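Local coordinates for protein gamma-glutamyltranspeptidase (Ggt) (Helicobacter pylori 26695, PDB 5BPK) that probably cleaves and transfers the gamma-glutamyl group of glutathione and related compounds, as an N-terminal nucleophile hydrolase held here with an acivicin-related ligand, at residues G86-H91 and L100-K105; E96-D101 and V261-P266. All blocks are in the same frame, centred on the assembly; numbering follows the deposited sequence.

Contact 1 of 2, residues G86-H91 and L100-K105; sequences GFAVIH and LDFREK. With 4UD ((2S)-amino[(5S)-4,5-dihydro-1,2-oxazol-5-yl]acetic acid), chain O; EDO (1,2-ethanediol), chain P.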
ATOM      1  N   GLY A  86       7.244   1.653   3.027  1.00  8.80           N
ATOM      2  CA  GLY A  86       6.310   1.906   1.947  1.00 10.61           C
ATOM      3  C   GLY A  86       6.943   2.613   0.772  1.00  9.77           C
ATOM      4  O   GLY A  86       8.155   2.588   0.613  1.00  9.30           O
ATOM      5  N   PHE A  87       6.093   3.232  -0.042  1.00 10.63           N
ATOM      6  CA  PHE A  87       6.484   3.879  -1.283  1.00  9.68           C
ATOM      7  C   PHE A  87       5.773   5.211  -1.444  1.00  8.63           C
ATOM      8  O   PHE A  87       4.601   5.357  -1.054  1.00 10.29           O
ATOM      9  CB  PHE A  87       6.110   3.001  -2.479  1.00  9.57           C
ATOM     10  CG  PHE A  87       6.677   1.612  -2.419  1.00  9.81           C
ATOM     11  CD1 PHE A  87       8.027   1.389  -2.651  1.00  9.59           C
ATOM     12  CD2 PHE A  87       5.860   0.533  -2.146  1.00 11.72           C
ATOM     13  CE1 PHE A  87       8.554   0.094  -2.591  1.00 11.60           C
ATOM     14  CE2 PHE A  87       6.371  -0.773  -2.098  1.00 12.96           C
ATOM     15  CZ  PHE A  87       7.728  -0.984  -2.321  1.00 10.96           C
ATOM     16  N   ALA A  88       6.442   6.158  -2.087  1.00  9.96           N
ATOM     17  CA  ALA A  88       5.807   7.420  -2.471  1.00 11.08           C
ATOM     18  C   ALA A  88       6.085   7.658  -3.938  1.00 11.99           C
ATOM     19  O   ALA A  88       7.241   7.660  -4.356  1.00 13.60           O
ATOM     20  CB  ALA A  88       6.347   8.583  -1.664  1.00 12.12           C
ATOM     21  N   VAL A  89       5.026   7.830  -4.716  1.00  9.63           N
ATOM     22  CA  VAL A  89       5.129   8.228  -6.104  1.00 10.40           C
ATOM     23  C   VAL A  89       4.797   9.729  -6.148  1.00 11.32           C
ATOM     24  O   VAL A  89       3.771  10.185  -5.606  1.00  9.76           O
ATOM     25  CB  VAL A  89       4.225   7.352  -6.995  1.00 11.12           C
ATOM     26  CG1 VAL A  89       4.053   7.947  -8.379  1.00 13.45           C
ATOM     27  CG2 VAL A  89       4.811   5.955  -7.095  1.00  9.91           C
ATOM     28  N   ILE A  90       5.688  10.500  -6.767  1.00  9.61           N
ATOM     29  CA  ILE A  90       5.622  11.953  -6.674  1.00 11.56           C
ATOM     30  C   ILE A  90       5.710  12.558  -8.063  1.00 10.71           C
ATOM     31  O   ILE A  90       6.590  12.191  -8.833  1.00 12.53           O
ATOM     32  CB  ILE A  90       6.767  12.510  -5.817  1.00 12.19           C
ATOM     33  CG1 ILE A  90       6.694  11.941  -4.387  1.00 12.73           C
ATOM     34  CG2 ILE A  90       6.713  14.046  -5.814  1.00 15.44           C
ATOM     35  CD1 ILE A  90       7.935  12.192  -3.534  1.00 15.34           C
ATOM     36  N   HIS A  91       4.784  13.462  -8.377  1.00 11.00           N
ATOM     37  CA  HIS A  91       4.857  14.274  -9.589  1.00 12.46           C
ATOM     38  C   HIS A  91       5.130  15.700  -9.140  1.00 12.91           C
ATOM     39  O   HIS A  91       4.398  16.239  -8.317  1.00 12.95           O
ATOM     40  CB  HIS A  91       3.558  14.194 -10.398  1.00 12.98           C
ATOM     41  CG  HIS A  91       3.490  15.188 -11.515  1.00 14.01           C
ATOM     42  ND1 HIS A  91       3.988  14.933 -12.774  1.00 16.90           N
ATOM     43  CD2 HIS A  91       3.016  16.455 -11.548  1.00 15.94           C
ATOM     44  CE1 HIS A  91       3.810  15.997 -13.538  1.00 14.56           C
ATOM     45  NE2 HIS A  91       3.221  16.934 -12.820  1.00 17.66           N
ATOM     46  N   LEU A 100       9.857   7.037  -4.630  1.00 11.95           N
ATOM     47  CA  LEU A 100      10.675   6.832  -3.452  1.00 10.98           C
ATOM     48  C   LEU A 100      10.387   5.452  -2.855  1.00 10.05           C
ATOM     49  O   LEU A 100       9.259   5.147  -2.496  1.00 10.35           O
ATOM     50  CB  LEU A 100      10.400   7.918  -2.419  1.00 11.61           C
ATOM     51  CG  LEU A 100      11.183   7.823  -1.110  1.00 12.71           C
ATOM     52  CD1 LEU A 100      12.675   7.876  -1.328  1.00 12.58           C
ATOM     53  CD2 LEU A 100      10.705   8.912  -0.150  1.00 15.45           C
ATOM     54  N   ASP A 101      11.433   4.645  -2.768  1.00 10.48           N
ATOM     55  CA  ASP A 101      11.412   3.319  -2.165  1.00  8.88           C
ATOM     56  C   ASP A 101      11.903   3.478  -0.724  1.00 10.96           C
ATOM     57  O   ASP A 101      13.103   3.672  -0.489  1.00 11.03           O
ATOM     58  CB  ASP A 101      12.338   2.398  -3.004  1.00  8.87           C
ATOM     59  CG  ASP A 101      12.641   1.049  -2.359  1.00 10.74           C
ATOM     60  OD1 ASP A 101      12.217   0.761  -1.222  1.00 12.43           O
ATOM     61  OD2 ASP A 101      13.370   0.277  -3.030  1.00 11.98           O
ATOM     62  N   PHE A 102      10.970   3.405   0.232  1.00  9.67           N
ATOM     63  CA  PHE A 102      11.315   3.250   1.642  1.00  9.12           C
ATOM     64  C   PHE A 102      10.769   1.925   2.206  1.00  8.76           C
ATOM     65  O   PHE A 102      10.314   1.831   3.341  1.00  9.92           O
ATOM     66  CB  PHE A 102      10.955   4.494   2.476  1.00 10.51           C
ATOM     67  CG  PHE A 102       9.492   4.889   2.474  1.00  7.96           C
ATOM     68  CD1 PHE A 102       8.969   5.701   1.478  1.00  9.83           C
ATOM     69  CD2 PHE A 102       8.678   4.563   3.548  1.00 10.43           C
ATOM     70  CE1 PHE A 102       7.643   6.115   1.525  1.00 10.59           C
ATOM     71  CE2 PHE A 102       7.336   4.964   3.589  1.00  9.39           C
ATOM     72  CZ  PHE A 102       6.824   5.750   2.569  1.00  9.38           C
ATOM     73  N   ARG A 103      10.858   0.898   1.371  1.00  9.14           N
ATOM     74  CA  ARG A 103      10.477  -0.463   1.737  1.00 10.50           C
ATOM     75  C   ARG A 103      11.463  -1.048   2.744  1.00  8.96           C
ATOM     76  O   ARG A 103      12.666  -0.788   2.680  1.00 10.45           O
ATOM     77  CB  ARG A 103      10.447  -1.321   0.476  1.00 10.05           C
ATOM     78  CG  ARG A 103      10.033  -2.774   0.647  1.00  9.10           C
ATOM     79  CD  ARG A 103       8.578  -2.937   1.054  1.00  9.18           C
ATOM     80  NE  ARG A 103       8.095  -4.284   0.739  1.00 11.63           N
ATOM     81  CZ  ARG A 103       6.875  -4.740   1.015  1.00 11.54           C
ATOM     82  NH1 ARG A 103       6.000  -3.993   1.656  1.00 12.41           N
ATOM     83  NH2 ARG A 103       6.529  -5.967   0.661  1.00 10.34           N
ATOM     84  N   GLU A 104      10.967  -1.883   3.657  1.00 10.23           N
ATOM     85  CA  GLU A 104      11.854  -2.550   4.608  1.00 11.13           C
ATOM     86  C   GLU A 104      12.844  -3.462   3.897  1.00 10.41           C
ATOM     87  O   GLU A 104      12.568  -3.982   2.807  1.00 11.42           O
ATOM     88  CB  GLU A 104      11.089  -3.363   5.642  1.00 11.94           C
ATOM     89  CG  GLU A 104      10.068  -2.578   6.454  1.00  9.96           C
ATOM     90  CD  GLU A 104       8.663  -2.704   5.893  1.00 10.24           C
ATOM     91  OE1 GLU A 104       8.482  -2.470   4.670  1.00 11.26           O
ATOM     92  OE2 GLU A 104       7.753  -3.027   6.690  1.00 10.72           O
ATOM     93  N   LYS A 105      13.995  -3.664   4.542  1.00 10.54           N
ATOM     94  CA  LYS A 105      15.020  -4.589   4.068  1.00 11.19           C
ATOM     95  C   LYS A 105      15.098  -5.810   4.965  1.00 11.17           C
ATOM     96  O   LYS A 105      14.988  -5.694   6.204  1.00 11.51           O
ATOM     97  CB  LYS A 105      16.381  -3.912   4.088  1.00 11.85           C
ATOM     98  CG  LYS A 105      16.521  -2.749   3.135  1.00 12.80           C
ATOM     99  CD  LYS A 105      17.728  -1.875   3.471  1.00 13.81           C
ATOM    100  CE  LYS A 105      19.073  -2.590   3.350  1.00 14.31           C
ATOM    101  NZ  LYS A 105      20.220  -1.684   3.698  1.00 13.16           N
TER
HETATM  102  C3  4UD O 701      -1.254  -3.503   2.779  1.00 22.64           C
HETATM  103  C4  4UD O 701       0.639  -4.352   1.988  1.00 18.07           C
HETATM  104  C5  4UD O 701      -0.217  -4.470   3.235  1.00 23.69           C
HETATM  105  C6  4UD O 701       1.471  -5.593   1.635  1.00 13.57           C
HETATM  106  C8  4UD O 701       2.306  -5.221   0.430  1.00 13.00           C
HETATM  107  O9  4UD O 701       3.340  -4.611   0.553  1.00 13.76           O
HETATM  108  O10 4UD O 701       1.901  -5.564  -0.815  1.00 12.30           O
HETATM  109  N7  4UD O 701       2.379  -5.940   2.737  1.00 13.67           N
HETATM  110  O2  4UD O 701      -0.273  -4.127   0.916  1.00 24.83           O
HETATM  111  N1  4UD O 701      -1.213  -3.377   1.494  1.00 27.05           N
HETATM  112  C1  EDO P 702       0.871  18.980 -12.567  1.00 32.17           C
HETATM  113  O1  EDO P 702      -0.444  19.577 -12.623  1.00 28.56           O
HETATM  114  C2  EDO P 702       1.970  20.012 -12.793  1.00 32.67           C
HETATM  115  O2  EDO P 702       2.950  19.556 -13.746  1.00 35.14           O

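Contact 2 of 2, residues E96-D101 and V261-P266; sequences ENVALD and VKWRKP. With EDO (1,2-ethanediol), chain M.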
ATOM      1  N   GLU A  96       8.709  16.520 -13.495  1.00 17.39           N
ATOM      2  CA  GLU A  96       9.454  15.319 -13.126  1.00 16.08           C
ATOM      3  C   GLU A  96       8.547  14.344 -12.384  1.00 16.20           C
ATOM      4  O   GLU A  96       7.696  14.748 -11.577  1.00 15.79           O
ATOM      5  CB  GLU A  96      10.651  15.662 -12.235  1.00 19.43           C
ATOM      6  CG  GLU A  96      11.881  14.852 -12.540  1.00 32.09           C
ATOM      7  CD  GLU A  96      12.664  15.441 -13.691  1.00 40.47           C
ATOM      8  OE1 GLU A  96      12.595  14.889 -14.811  1.00 44.45           O
ATOM      9  OE2 GLU A  96      13.326  16.479 -13.472  1.00 47.60           O
ATOM     10  N   ASN A  97       8.734  13.063 -12.660  1.00 14.41           N
ATOM     11  CA  ASN A  97       8.052  12.011 -11.908  1.00 13.42           C
ATOM     12  C   ASN A  97       9.088  11.108 -11.262  1.00 13.50           C
ATOM     13  O   ASN A  97      10.007  10.630 -11.930  1.00 15.59           O
ATOM     14  CB  ASN A  97       7.141  11.198 -12.822  1.00 15.08           C
ATOM     15  CG  ASN A  97       6.105  12.052 -13.511  1.00 15.76           C
ATOM     16  OD1 ASN A  97       5.197  12.595 -12.874  1.00 17.08           O
ATOM     17  ND2 ASN A  97       6.241  12.192 -14.819  1.00 17.03           N
ATOM     18  N   VAL A  98       8.964  10.898  -9.953  1.00 13.72           N
ATOM     19  CA  VAL A  98       9.943  10.109  -9.221  1.00 12.50           C
ATOM     20  C   VAL A  98       9.230   9.160  -8.284  1.00 11.06           C
ATOM     21  O   VAL A  98       8.066   9.379  -7.941  1.00 13.25           O
ATOM     22  CB  VAL A  98      10.915  11.015  -8.427  1.00 15.26           C
ATOM     23  CG1 VAL A  98      11.604  12.015  -9.371  1.00 19.45           C
ATOM     24  CG2 VAL A  98      10.186  11.735  -7.316  1.00 18.78           C
ATOM     25  N   ALA A  99       9.912   8.081  -7.919  1.00 11.61           N
ATOM     26  CA  ALA A  99       9.368   7.085  -6.997  1.00 11.65           C
ATOM     27  C   ALA A  99      10.350   6.934  -5.854  1.00 13.98           C
ATOM     28  O   ALA A  99      11.550   6.769  -6.085  1.00 18.17           O
ATOM     29  CB  ALA A  99       9.166   5.764  -7.694  1.00 14.05           C
ATOM     30  N   LEU A 100       9.857   7.037  -4.630  1.00 11.95           N
ATOM     31  CA  LEU A 100      10.675   6.832  -3.452  1.00 10.98           C
ATOM     32  C   LEU A 100      10.387   5.452  -2.855  1.00 10.05           C
ATOM     33  O   LEU A 100       9.259   5.147  -2.496  1.00 10.35           O
ATOM     34  CB  LEU A 100      10.400   7.918  -2.419  1.00 11.61           C
ATOM     35  CG  LEU A 100      11.183   7.823  -1.110  1.00 12.71           C
ATOM     36  CD1 LEU A 100      12.675   7.876  -1.328  1.00 12.58           C
ATOM     37  CD2 LEU A 100      10.705   8.912  -0.150  1.00 15.45           C
ATOM     38  N   ASP A 101      11.433   4.645  -2.768  1.00 10.48           N
ATOM     39  CA  ASP A 101      11.412   3.319  -2.165  1.00  8.88           C
ATOM     40  C   ASP A 101      11.903   3.478  -0.724  1.00 10.96           C
ATOM     41  O   ASP A 101      13.103   3.672  -0.489  1.00 11.03           O
ATOM     42  CB  ASP A 101      12.338   2.398  -3.004  1.00  8.87           C
ATOM     43  CG  ASP A 101      12.641   1.049  -2.359  1.00 10.74           C
ATOM     44  OD1 ASP A 101      12.217   0.761  -1.222  1.00 12.43           O
ATOM     45  OD2 ASP A 101      13.370   0.277  -3.030  1.00 11.98           O
ATOM     46  N   VAL A 261      16.984   4.619   1.885  1.00 13.87           N
ATOM     47  CA  VAL A 261      15.924   4.788   0.871  1.00 13.60           C
ATOM     48  C   VAL A 261      16.572   4.762  -0.501  1.00 12.54           C
ATOM     49  O   VAL A 261      17.785   4.930  -0.623  1.00 13.09           O
ATOM     50  CB  VAL A 261      15.103   6.116   1.012  1.00 13.20           C
ATOM     51  CG1 VAL A 261      14.453   6.213   2.395  1.00 15.07           C
ATOM     52  CG2 VAL A 261      15.957   7.348   0.696  1.00 15.49           C
ATOM     53  N   LYS A 262      15.764   4.529  -1.530  1.00 12.28           N
ATOM     54  CA  LYS A 262      16.216   4.645  -2.903  1.00 12.29           C
ATOM     55  C   LYS A 262      15.237   5.463  -3.717  1.00 11.64           C
ATOM     56  O   LYS A 262      14.039   5.188  -3.734  1.00 12.88           O
ATOM     57  CB  LYS A 262      16.406   3.275  -3.524  1.00 13.78           C
ATOM     58  CG  LYS A 262      17.595   2.543  -2.890  1.00 17.59           C
ATOM     59  CD  LYS A 262      18.022   1.322  -3.663  1.00 18.88           C
ATOM     60  CE  LYS A 262      18.478   1.647  -5.073  1.00 20.27           C
ATOM     61  NZ  LYS A 262      19.304   0.541  -5.644  1.00 26.30           N
ATOM     62  N   TRP A 263      15.750   6.501  -4.370  1.00 12.86           N
ATOM     63  CA  TRP A 263      14.981   7.212  -5.379  1.00 13.32           C
ATOM     64  C   TRP A 263      15.076   6.443  -6.681  1.00 12.65           C
ATOM     65  O   TRP A 263      16.167   6.271  -7.235  1.00 15.40           O
ATOM     66  CB  TRP A 263      15.505   8.627  -5.576  1.00 14.04           C
ATOM     67  CG  TRP A 263      15.330   9.486  -4.386  1.00 13.56           C
ATOM     68  CD1 TRP A 263      16.272   9.800  -3.452  1.00 16.48           C
ATOM     69  CD2 TRP A 263      14.131  10.154  -3.988  1.00 13.70           C
ATOM     70  NE1 TRP A 263      15.733  10.618  -2.492  1.00 17.34           N
ATOM     71  CE2 TRP A 263      14.421  10.863  -2.798  1.00 17.16           C
ATOM     72  CE3 TRP A 263      12.844  10.237  -4.526  1.00 14.07           C
ATOM     73  CZ2 TRP A 263      13.462  11.644  -2.140  1.00 16.28           C
ATOM     74  CZ3 TRP A 263      11.904  11.014  -3.880  1.00 14.57           C
ATOM     75  CH2 TRP A 263      12.215  11.701  -2.693  1.00 15.88           C
ATOM     76  N   ARG A 264      13.935   5.966  -7.155  1.00 12.14           N
ATOM     77  CA  ARG A 264      13.878   5.117  -8.327  1.00 11.81           C
ATOM     78  C   ARG A 264      13.041   5.777  -9.403  1.00 12.05           C
ATOM     79  O   ARG A 264      12.184   6.619  -9.123  1.00 13.53           O
ATOM     80  CB  ARG A 264      13.276   3.763  -7.969  1.00 12.74           C
ATOM     81  CG  ARG A 264      13.990   3.036  -6.827  1.00 12.49           C
ATOM     82  CD  ARG A 264      13.538   1.610  -6.771  1.00 12.31           C
ATOM     83  NE  ARG A 264      14.066   0.793  -5.681  1.00 10.96           N
ATOM     84  CZ  ARG A 264      15.089  -0.057  -5.790  1.00 10.73           C
ATOM     85  NH1 ARG A 264      15.766  -0.165  -6.924  1.00 13.36           N
ATOM     86  NH2 ARG A 264      15.440  -0.809  -4.747  1.00 11.59           N
ATOM     87  N   LYS A 265      13.260   5.350 -10.638  1.00 11.92           N
ATOM     88  CA  LYS A 265      12.366   5.706 -11.716  1.00 13.14           C
ATOM     89  C   LYS A 265      11.042   4.978 -11.504  1.00 12.22           C
ATOM     90  O   LYS A 265      11.033   3.785 -11.179  1.00 13.32           O
ATOM     91  CB  LYS A 265      12.957   5.313 -13.053  1.00 15.43           C
ATOM     92  CG  LYS A 265      14.175   6.133 -13.450  1.00 20.52           C
ATOM     93  CD  LYS A 265      14.592   5.785 -14.862  1.00 27.83           C
ATOM     94  CE  LYS A 265      15.871   6.483 -15.274  1.00 34.83           C
ATOM     95  NZ  LYS A 265      16.261   6.099 -16.664  1.00 40.75           N
ATOM     96  N   PRO A 266       9.923   5.702 -11.627  1.00 12.97           N
ATOM     97  CA  PRO A 266       8.648   5.009 -11.606  1.00 13.08           C
ATOM     98  C   PRO A 266       8.480   4.159 -12.849  1.00 11.33           C
ATOM     99  O   PRO A 266       9.181   4.365 -13.846  1.00 13.80           O
ATOM    100  CB  PRO A 266       7.615   6.145 -11.608  1.00 13.95           C
ATOM    101  CG  PRO A 266       8.304   7.303 -12.169  1.00 15.97           C
ATOM    102  CD  PRO A 266       9.780   7.130 -11.966  1.00 13.76           C
TER
HETATM  103  C1  EDO M 409      17.561  11.578   0.702  1.00 41.14           C
HETATM  104  O1  EDO M 409      17.825  10.515  -0.215  1.00 42.53           O
HETATM  105  C2  EDO M 409      16.716  12.647   0.017  1.00 39.54           C
HETATM  106  O2  EDO M 409      16.715  13.860   0.782  1.00 37.76           O

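Contact 1 of 2, residues G86-H91 and L100-K105
Phe102 lays its ring against the backbone of Gly86 across an antiparallel strand pair. A first torsion of 59° sets CG between its backbone N and carbonyl carbon and swings the ring over the neighbouring strand. Gly86 CA stands 3.9 Å from the ring centroid over one face, a CH-pi contact, and Gly86 O and Phe87 N lie over that face nearer its rim. Ala88 CB meets Phe102 CE1 at 4.2 Å, and helix 139-150 packs here through Met143 and Met146. Phe87 points to the other face of the sheet. Its ring edge receives Leu100 O and Asp101 CA, while CE1 lies 3.9 Å from Arg103 CB. Ring and Asp101 carboxylate run side by side, their planes 53° apart. Asp101 OD1 accepts from Arg103 N (2.9 Å), forming an Asx turn, while OD2 is held by a salt bridge with Arg264. Backbone bonds join Gly86 with Phe102 and Ala88 with Leu100, that from Leu100 N to Ala88 O being short (2.7 Å) and almost straight. Arg103, its chain bent at chi2, donates from NH1 a bent hydrogen bond (2.9 Å) to O9 of the ligand carboxylate; NH1 and NH2 also form salt bridges with Glu40 and Asp43 of the neighbouring chain. This is a beta hairpin of an Ntn-hydrolase sheet that continues through strand 85-91 into that chain, the arginine after its second strand contributing one bond to the ligand.

Contact 2 of 2, residues E96-D101 and V261-P266
With CG anti to the carbonyl carbon (chi1 -55°) and the chain extended from CG to NE, Arg264 runs out to Asp101, whose own CG lies anti to its backbone N (chi1 169°). The setting is an antiparallel strand pair within the sheet of the Ntn-hydrolase fold: Ala99 faces Arg264 and Asp101 faces Lys262 as hydrogen-bonded pairs, and Leu100 faces Trp263 in the non-hydrogen-bonded position between them. The opposite face of the sheet from the salt bridge carries the aromatic packing. Trp263 spreads its six-membered ring under Leu100 CD1, which sits 3.7 Å from the centroid and nearly on the ring normal, while Val98 CG2 approaches CZ3 obliquely at 3.9 Å. Leu100 CD1 also meets Val261 CB, and Lys149 makes a cation-pi contact with the indole. On the charged side, Ala99 CB meets Pro266 CB at 4.2 Å, Lys262 CE rests over one face of the Arg264 guanidinium, and Asp334 forms salt bridges with both residues. Arg69 of the neighbouring chain takes OD1 of Asp101. Carboxylate and guanidinium are nearly coplanar, 23° apart, in a side-on grip on a single oxygen: Asp101 OD2 accepts from Arg264 NE at 2.8 Å through its anti lone pair and from NH2 at 2.9 Å.

How the contacts relate
Strand 97-102 is the shared element: contact 1 uses its end against strand 85-91, and contact 2 uses its other flank against strand 262-271, with centres about 7 Å apart. Leu100 and Asp101 therefore belong to both. Probable hydrogen bonds tie the two together, Ile90 N to Val98 O at 2.9 Å and His91 ND1 to Asn97 OD1 at 2.6 Å, while Phe102 CB packs on Val261 CG1 at 3.9 Å. Contact 1 reaches the ligand directly. The side chain of Asp101 is about 11 Å from the bound 4UD, nearest atoms, so contact 2 bears on the site only indirectly, probably through Asp101: Arg264 holds one carboxylate oxygen, and the other accepts from the backbone N of Arg103, the residue that meets the ligand.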